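Local coordinates for VP4 protein (Tellina virus 1, PDB 3P06) that probably cleaves the viral polyprotein as a serine protease with a catalytic dyad, and is captured here as an intramolecular acyl-enzyme, at residues P13-S18 with Q142-K147; F27-G32 with G74-L79; E68-K73 with A106-D111. One frame throughout, in Å; residues are numbered along the deposited sequence.

Contact 1: P13-S18 with Q142-K147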
loop_
_atom_site.group_PDB
_atom_site.type_symbol
_atom_site.label_atom_id
_atom_site.label_comp_id
_atom_site.label_asym_id
_atom_site.label_seq_id
_atom_site.Cartn_x
_atom_site.Cartn_y
_atom_site.Cartn_z
ATOM N N PRO A 13 2.462 -4.555 0.554
ATOM C CA PRO A 13 3.296 -5.406 -0.303
ATOM C C PRO A 13 2.688 -5.625 -1.694
ATOM O O PRO A 13 1.470 -5.648 -1.836
ATOM C CB PRO A 13 3.373 -6.741 0.494
ATOM C CG PRO A 13 2.058 -6.831 1.167
ATOM C CD PRO A 13 1.714 -5.349 1.558
ATOM N N VAL A 14 3.538 -5.731 -2.711
ATOM C CA VAL A 14 3.099 -6.107 -4.050
ATOM C C VAL A 14 3.977 -7.215 -4.579
ATOM O O VAL A 14 5.115 -7.374 -4.157
ATOM C CB VAL A 14 3.116 -4.902 -5.078
ATOM C CG1 VAL A 14 2.190 -3.844 -4.593
ATOM C CG2 VAL A 14 4.619 -4.348 -5.294
ATOM N N LEU A 15 3.441 -7.974 -5.519
ATOM C CA LEU A 15 4.177 -9.032 -6.199
ATOM C C LEU A 15 4.288 -8.731 -7.687
ATOM O O LEU A 15 3.370 -8.147 -8.236
ATOM C CB LEU A 15 3.453 -10.366 -6.020
ATOM C CG LEU A 15 3.249 -10.819 -4.567
ATOM C CD1 LEU A 15 2.495 -12.170 -4.647
ATOM C CD2 LEU A 15 4.555 -11.000 -3.834
HETATM N N MSE A 16 5.401 -9.119 -8.322
HETATM C CA MSE A 16 5.701 -8.823 -9.718
HETATM C C MSE A 16 6.158 -10.074 -10.387
HETATM O O MSE A 16 6.979 -10.819 -9.825
HETATM C CB MSE A 16 6.784 -7.750 -9.881
HETATM C CG MSE A 16 6.236 -6.369 -9.522
HETATM SE SE MSE A 16 7.513 -4.977 -8.936
HETATM C CE MSE A 16 8.184 -5.898 -7.319
ATOM N N ASP A 17 5.634 -10.297 -11.590
ATOM C CA ASP A 17 6.025 -11.420 -12.425
ATOM C C ASP A 17 6.976 -10.973 -13.562
ATOM O O ASP A 17 6.605 -10.173 -14.415
ATOM C CB ASP A 17 4.780 -12.038 -13.026
ATOM C CG ASP A 17 4.929 -13.488 -13.284
ATOM O OD1 ASP A 17 6.008 -13.933 -13.796
ATOM O OD2 ASP A 17 3.941 -14.212 -12.971
ATOM N N SER A 18 8.196 -11.506 -13.560
ATOM C CA SER A 18 9.149 -11.342 -14.672
ATOM C C SER A 18 9.261 -12.682 -15.350
ATOM O O SER A 18 10.339 -13.310 -15.352
ATOM C CB SER A 18 10.538 -10.931 -14.175
ATOM O OG SER A 18 11.290 -12.092 -13.823
ATOM N N GLN A 142 4.211 -12.505 2.635
ATOM C CA GLN A 142 5.096 -12.776 3.754
ATOM C C GLN A 142 6.447 -13.243 3.224
ATOM O O GLN A 142 7.497 -12.714 3.624
ATOM C CB GLN A 142 4.515 -13.845 4.753
ATOM C CG GLN A 142 3.381 -13.306 5.666
ATOM C CD GLN A 142 3.894 -12.435 6.830
ATOM O OE1 GLN A 142 4.895 -11.713 6.699
ATOM N NE2 GLN A 142 3.185 -12.461 7.926
ATOM N N LEU A 143 6.419 -14.234 2.332
ATOM C CA LEU A 143 7.661 -14.857 1.855
ATOM C C LEU A 143 8.521 -13.950 1.042
ATOM O O LEU A 143 9.750 -14.024 1.120
ATOM C CB LEU A 143 7.356 -16.094 0.940
ATOM C CG LEU A 143 6.934 -17.328 1.661
ATOM C CD1 LEU A 143 6.319 -18.334 0.652
ATOM C CD2 LEU A 143 8.121 -17.938 2.314
ATOM N N LEU A 144 7.907 -13.135 0.197
ATOM C CA LEU A 144 8.671 -12.375 -0.784
ATOM C C LEU A 144 8.847 -10.932 -0.405
ATOM O O LEU A 144 9.642 -10.240 -1.025
ATOM C CB LEU A 144 7.982 -12.421 -2.163
ATOM C CG LEU A 144 7.966 -13.863 -2.779
ATOM C CD1 LEU A 144 6.989 -13.973 -3.968
ATOM C CD2 LEU A 144 9.377 -14.382 -3.103
ATOM N N VAL A 145 8.086 -10.435 0.567
ATOM C CA VAL A 145 8.259 -9.038 0.906
ATOM C C VAL A 145 8.520 -8.805 2.376
ATOM O O VAL A 145 9.572 -8.230 2.746
ATOM C CB VAL A 145 7.000 -8.162 0.487
ATOM C CG1 VAL A 145 7.267 -6.686 0.809
ATOM C CG2 VAL A 145 6.698 -8.337 -0.988
ATOM N N ALA A 146 7.557 -9.178 3.228
ATOM C CA ALA A 146 7.605 -8.706 4.615
ATOM C C ALA A 146 8.663 -9.394 5.460
ATOM O O ALA A 146 9.389 -8.734 6.259
ATOM C CB ALA A 146 6.193 -8.844 5.274
ATOM N N LYS A 147 8.717 -10.721 5.363
ATOM C CA LYS A 147 9.767 -11.460 6.107
ATOM C C LYS A 147 11.190 -11.098 5.686
ATOM O O LYS A 147 11.983 -10.797 6.536
ATOM C CB LYS A 147 9.603 -12.987 6.119
ATOM C CG LYS A 147 8.328 -13.510 6.763
ATOM C CD LYS A 147 8.369 -13.426 8.248
ATOM C CE LYS A 147 7.082 -14.032 8.768
ATOM N NZ LYS A 147 7.071 -13.806 10.187
#

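Contact 2: F27-G32 with G74-L79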
loop_
_atom_site.group_PDB
_atom_site.type_symbol
_atom_site.label_atom_id
_atom_site.label_comp_id
_atom_site.label_asym_id
_atom_site.label_seq_id
_atom_site.Cartn_x
_atom_site.Cartn_y
_atom_site.Cartn_z
ATOM N N PHE A 27 4.393 -0.674 -2.107
ATOM C CA PHE A 27 3.905 0.654 -2.433
ATOM C C PHE A 27 3.561 1.206 -1.075
ATOM O O PHE A 27 3.516 0.452 -0.085
ATOM C CB PHE A 27 2.612 0.624 -3.319
ATOM C CG PHE A 27 2.867 0.521 -4.818
ATOM C CD1 PHE A 27 3.624 -0.487 -5.343
ATOM C CD2 PHE A 27 2.352 1.505 -5.698
ATOM C CE1 PHE A 27 3.886 -0.590 -6.737
ATOM C CE2 PHE A 27 2.601 1.431 -7.113
ATOM C CZ PHE A 27 3.327 0.375 -7.638
HETATM N N MSE A 28 3.326 2.496 -1.018
HETATM C CA MSE A 28 2.753 3.097 0.176
HETATM C C MSE A 28 1.508 3.839 -0.260
HETATM O O MSE A 28 1.496 4.488 -1.323
HETATM C CB MSE A 28 3.756 4.109 0.780
HETATM C CG MSE A 28 3.107 4.713 2.021
HETATM SE SE MSE A 28 4.218 6.004 3.037
HETATM C CE MSE A 28 5.326 4.639 3.823
ATOM N N ALA A 29 0.438 3.705 0.509
ATOM C CA ALA A 29 -0.741 4.568 0.311
ATOM C C ALA A 29 -0.377 5.860 1.121
ATOM O O ALA A 29 -0.427 5.843 2.359
ATOM C CB ALA A 29 -2.006 3.923 0.951
ATOM N N VAL A 30 -0.017 6.936 0.427
ATOM C CA VAL A 30 0.533 8.094 1.119
ATOM C C VAL A 30 -0.599 9.102 1.295
ATOM O O VAL A 30 -1.452 9.301 0.400
ATOM C CB VAL A 30 1.632 8.783 0.284
ATOM C CG1 VAL A 30 2.267 10.054 1.092
ATOM C CG2 VAL A 30 2.683 7.785 -0.170
ATOM N N LYS A 31 -0.598 9.796 2.415
ATOM C CA LYS A 31 -1.606 10.825 2.618
ATOM C C LYS A 31 -1.277 12.051 1.789
ATOM O O LYS A 31 -0.145 12.524 1.818
ATOM C CB LYS A 31 -1.659 11.232 4.072
ATOM C CG LYS A 31 -2.135 10.095 4.985
ATOM C CD LYS A 31 -2.008 10.619 6.449
ATOM C CE LYS A 31 -3.107 11.639 6.689
ATOM N NZ LYS A 31 -4.239 10.935 7.409
ATOM N N GLY A 32 -2.287 12.582 1.093
ATOM C CA GLY A 32 -2.105 13.765 0.259
ATOM C C GLY A 32 -2.041 13.425 -1.242
ATOM O O GLY A 32 -2.004 12.246 -1.663
ATOM N N GLY A 74 -10.030 11.943 2.555
ATOM C CA GLY A 74 -8.981 12.850 2.095
ATOM C C GLY A 74 -8.319 12.369 0.785
ATOM O O GLY A 74 -8.887 11.510 0.049
ATOM N N ALA A 75 -7.142 12.906 0.475
ATOM C CA ALA A 75 -6.404 12.494 -0.743
ATOM C C ALA A 75 -5.421 11.394 -0.358
ATOM O O ALA A 75 -4.798 11.482 0.718
ATOM C CB ALA A 75 -5.694 13.701 -1.379
ATOM N N ILE A 76 -5.313 10.334 -1.169
ATOM C CA ILE A 76 -4.344 9.261 -0.917
ATOM C C ILE A 76 -3.670 9.083 -2.275
ATOM O O ILE A 76 -4.350 9.100 -3.302
ATOM C CB ILE A 76 -5.008 7.921 -0.521
ATOM C CG1 ILE A 76 -5.735 7.977 0.836
ATOM C CG2 ILE A 76 -3.932 6.725 -0.550
ATOM C CD1 ILE A 76 -4.801 7.975 2.083
ATOM N N THR A 77 -2.344 8.983 -2.302
ATOM C CA THR A 77 -1.632 8.658 -3.534
ATOM C C THR A 77 -0.928 7.356 -3.234
ATOM O O THR A 77 -0.313 7.270 -2.180
ATOM C CB THR A 77 -0.589 9.739 -3.847
ATOM O OG1 THR A 77 -1.296 10.973 -3.988
ATOM C CG2 THR A 77 0.223 9.418 -5.216
ATOM N N VAL A 78 -1.051 6.350 -4.132
ATOM C CA VAL A 78 -0.392 5.070 -3.947
ATOM C C VAL A 78 0.860 5.132 -4.787
ATOM O O VAL A 78 0.769 5.329 -6.020
ATOM C CB VAL A 78 -1.369 3.928 -4.365
ATOM C CG1 VAL A 78 -0.839 2.624 -4.001
ATOM C CG2 VAL A 78 -2.698 4.096 -3.510
ATOM N N LEU A 79 2.036 5.025 -4.154
ATOM C CA LEU A 79 3.295 5.210 -4.909
ATOM C C LEU A 79 4.172 4.025 -4.620
ATOM O O LEU A 79 4.178 3.527 -3.513
ATOM C CB LEU A 79 4.024 6.508 -4.427
ATOM C CG LEU A 79 3.402 7.841 -4.864
ATOM C CD1 LEU A 79 4.132 9.014 -4.172
ATOM C CD2 LEU A 79 3.497 8.030 -6.403
#

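Contact 3: E68-K73 with A106-D111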
loop_
_atom_site.group_PDB
_atom_site.type_symbol
_atom_site.label_atom_id
_atom_site.label_comp_id
_atom_site.label_asym_id
_atom_site.label_seq_id
_atom_site.Cartn_x
_atom_site.Cartn_y
_atom_site.Cartn_z
ATOM N N GLU A 68 -14.121 3.390 -5.619
ATOM C CA GLU A 68 -15.055 4.530 -5.384
ATOM C C GLU A 68 -15.986 4.301 -4.172
ATOM O O GLU A 68 -16.601 5.243 -3.680
ATOM C CB GLU A 68 -15.903 4.844 -6.618
ATOM C CG GLU A 68 -15.137 5.536 -7.693
ATOM C CD GLU A 68 -15.873 5.484 -9.021
ATOM O OE1 GLU A 68 -16.828 4.692 -9.182
ATOM O OE2 GLU A 68 -15.448 6.195 -9.942
ATOM N N LYS A 69 -16.072 3.061 -3.687
ATOM C CA LYS A 69 -16.929 2.779 -2.526
ATOM C C LYS A 69 -16.171 2.845 -1.205
ATOM O O LYS A 69 -16.760 2.630 -0.160
ATOM C CB LYS A 69 -17.598 1.441 -2.695
ATOM C CG LYS A 69 -18.724 1.488 -3.753
ATOM C CD LYS A 69 -19.469 0.165 -3.841
ATOM C CE LYS A 69 -18.887 -0.721 -4.945
ATOM N NZ LYS A 69 -19.952 -1.547 -5.620
ATOM N N LEU A 70 -14.856 3.138 -1.257
ATOM C CA LEU A 70 -14.040 3.208 -0.048
ATOM C C LEU A 70 -14.402 4.418 0.835
ATOM O O LEU A 70 -14.702 5.490 0.318
ATOM C CB LEU A 70 -12.521 3.213 -0.382
ATOM C CG LEU A 70 -12.009 1.950 -1.046
ATOM C CD1 LEU A 70 -10.574 2.134 -1.682
ATOM C CD2 LEU A 70 -12.056 0.823 -0.028
ATOM N N PRO A 71 -14.349 4.233 2.166
ATOM C CA PRO A 71 -14.644 5.315 3.148
ATOM C C PRO A 71 -13.397 6.191 3.358
ATOM O O PRO A 71 -12.912 6.319 4.462
ATOM C CB PRO A 71 -15.028 4.544 4.438
ATOM C CG PRO A 71 -14.354 3.193 4.268
ATOM C CD PRO A 71 -13.997 2.949 2.809
ATOM N N ILE A 72 -12.820 6.689 2.280
ATOM C CA ILE A 72 -11.639 7.538 2.352
ATOM C C ILE A 72 -12.175 8.961 2.090
ATOM O O ILE A 72 -12.868 9.202 1.066
ATOM C CB ILE A 72 -10.598 7.106 1.277
ATOM C CG1 ILE A 72 -9.983 5.739 1.653
ATOM C CG2 ILE A 72 -9.550 8.214 1.035
ATOM C CD1 ILE A 72 -9.146 5.143 0.580
ATOM N N LYS A 73 -11.878 9.885 3.017
ATOM C CA LYS A 73 -12.368 11.283 2.881
ATOM C C LYS A 73 -11.306 12.239 2.356
ATOM O O LYS A 73 -11.651 13.225 1.758
ATOM C CB LYS A 73 -12.954 11.790 4.218
ATOM C CG LYS A 73 -13.915 10.749 4.765
ATOM C CD LYS A 73 -14.796 11.257 5.837
ATOM C CE LYS A 73 -14.107 11.243 7.181
ATOM N NZ LYS A 73 -15.016 12.016 8.101
ATOM N N ALA A 106 -4.588 -0.677 3.144
ATOM C CA ALA A 106 -3.567 0.315 3.486
ATOM C C ALA A 106 -4.074 1.790 3.279
ATOM O O ALA A 106 -3.843 2.674 4.113
ATOM C CB ALA A 106 -2.273 0.081 2.633
ATOM N N ALA A 107 -4.735 2.024 2.157
ATOM C CA ALA A 107 -5.262 3.349 1.806
ATOM C C ALA A 107 -6.337 3.766 2.827
ATOM O O ALA A 107 -6.388 4.942 3.229
ATOM C CB ALA A 107 -5.864 3.324 0.430
ATOM N N CYS A 108 -7.198 2.835 3.239
ATOM C CA CYS A 108 -8.177 3.168 4.316
ATOM C C CYS A 108 -7.477 3.458 5.646
ATOM O O CYS A 108 -7.887 4.360 6.408
ATOM C CB CYS A 108 -9.173 2.023 4.537
ATOM S SG CYS A 108 -10.285 1.842 3.113
ATOM N N ALA A 109 -6.500 2.625 5.989
ATOM C CA ALA A 109 -5.752 2.829 7.224
ATOM C C ALA A 109 -4.932 4.134 7.165
ATOM O O ALA A 109 -4.890 4.857 8.153
ATOM C CB ALA A 109 -4.879 1.626 7.575
ATOM N N ALA A 110 -4.353 4.483 6.014
ATOM C CA ALA A 110 -3.571 5.717 5.856
ATOM C C ALA A 110 -4.524 6.923 5.970
ATOM O O ALA A 110 -4.149 7.977 6.564
ATOM C CB ALA A 110 -2.883 5.782 4.547
ATOM N N ASP A 111 -5.739 6.782 5.430
ATOM C CA ASP A 111 -6.706 7.934 5.498
ATOM C C ASP A 111 -7.107 8.370 6.933
ATOM O O ASP A 111 -7.308 9.581 7.222
ATOM C CB ASP A 111 -7.970 7.669 4.709
ATOM C CG ASP A 111 -8.790 8.962 4.504
ATOM O OD1 ASP A 111 -8.249 9.918 3.870
ATOM O OD2 ASP A 111 -9.944 9.033 4.995
#

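Contact 1: P13-S18 with Q142-K147
Val-145 turns its isopropyl group toward the strand and straddles Pro-13: Val-145 CB lies 3.9 Å from CB of Pro-13. Both methyl branches lie beside the proline. CG1, anti to the backbone N (chi1 -177°), is placed with Val-145 CG1 also 3.9 Å from Pro-13 CB, and Val-145 CG2 is 4.0 Å from the same Pro-13 CB. CG2 in addition rests against the strand backbone, Val-145 CG2 being 3.7 Å from Val-14 O. One residue earlier on the helix, Leu-144 meets Leu-15, and the two leucine side chains cross at about a right angle. On the strand side the CD2 branch does the touching, with Leu-15 CD2 3.8 Å from Leu-144 CD1 and, more loosely, against CB of Leu-144. That same Leu-15 CD2 is 4.4 Å from Val-145 CG2, which joins the two pairs into one apolar patch. The segments thus pack as a helix on a sheet strand, with axes 8.1 Å apart at closest approach and directions 135° apart. Helix 142-147 has a wider, pi-type turn here, seen in the bond of Lys-147 N to Gln-142 O at 2.9 Å. It belongs to helix 138-149, which also carries Lys-141, the predicted catalytic lysine of this Peptidase S50 domain; the lysine side chain packs on both Pro-13 and Leu-15, placing this packing next to the probable Ser/Lys active site. Met-122 covers both Pro-13 and Val-145 from strand 122-123, while Val-14, which points away from the helix, packs on Phe-27 of the adjacent strand 21-31.

Contact 2: F27-G32 with G74-L79
Met-28 and Leu-79 bond to each other in both directions, Met-28 N to Leu-79 O at 2.8 Å and Leu-79 N back to Met-28 O at 2.9 Å. Val-30 and Thr-77 form the next hydrogen-bonded pair, where Val-30 N reaches Thr-77 O at 2.6 Å with an N-H...O angle of 170°, close to straight. Between and beyond them, Ala-29 with Val-78 and Lys-31 with Ile-76 are non-hydrogen-bonded pairs. At the end of the strand Gly-32 N meets Ala-75 O at 2.8 Å, but from above the carbonyl plane. The hydroxyl of Thr-77 closes this end: OG1, beside its own backbone N (chi1 -60°), donates to Gly-32 O at 2.7 Å in the carbonyl plane, on a lone pair. Because Leu-34 N also bonds to this OG1, the threonine holds the chain at two points as it leaves the strand.

On one face Ala-29 CB touches Ile-76 CG2 at 3.7 Å, and both residues are covered by Ala-107 and Ala-110 of helix 104-111. The other face carries Val-30 and Leu-79, which pack on Ile-89 and Val-91 of strand 88-92, respectively. At the far end the Phe-27 ring lies obliquely to the carbonyl carbon of Leu-79 as well as to Val-78, with Phe-27 CD2 3.3 Å from Leu-79 C and 3.8 Å from Val-78 CG1, and Pro-96 also packs against this ring. Lys-31 sends NZ to backbone oxygens of Ala-110 and Leu-113, near the C-terminal end of the helix. With its N-to-C directions 158° apart and its alternating hydrogen-bonded and non-hydrogen-bonded pairs, the arrangement is a regular antiparallel pairing of two central strands in the protease's mixed beta-sheet.

Contact 3: E68-K73 with A106-D111
An inverse gamma turn centred on Pro-71 shapes the loop that leads into strand 75-81, and this loop packs against the last turns of helix 104-111. Within the turn, Ile-72 N bonds weakly to Leu-70 O. The polar tie is made by Asp-111, whose OD2 accepts from Lys-73 N at 2.9 Å with an N-H...O angle of 166°. The bond is straight at the hydrogen, yet the amide comes from above the carboxylate plane, 48° out of it. Setting CG anti to its backbone N (chi1 -166°) directs the Asp-111 carboxylate at the loop; OD1 accepts from Gly-74 N, so each oxygen takes one of two successive backbone amides. Ile-72 crosses this side chain, its CG2 lying 3.6 Å from Asp-111 OD1. The other branch extends along the helix to Ala-107, with Ile-72 CD1 3.8 Å from Ala-107 CB. Cys-108 presents its sulfur to the preceding residues: SG is 3.7 Å from Leu-70 CD2 and 3.9 Å from Pro-71 CD. Leu-166 of helix 166-173 packs on both Pro-71 and Cys-108, while Trp-103 borders Leu-70. Elsewhere on the helix, Ala-109 packs on Leu-169 and Val-173 of helix 166-173, Ala-106, Ala-109 and Ala-110 touch strand 9-18, and Asp-111 meets Ile-76 of strand 75-81, so the helix lies between the loop and the sheet.

From the N terminus, strand 9-18 opens the widest loop, which contact 1 closes 124 residues later on helix 138-149. Contacts 2 and 3 are both nested inside it. Strand 21-31 follows, and contact 2 closes a loop of 41 residues by pairing it with strand 75-81; before that loop ends, residues 68-73 begin contact 3, which closes on helix 104-111, so these two cross. Contacts 1 and 2 share the mixed sheet and touch through its neighbouring strands 9-18 and 21-31. Contacts 2 and 3, with centres 10 Å apart, are joined where the ends of the paired strands bond to the C-terminal end of helix 104-111, tying sheet to helix.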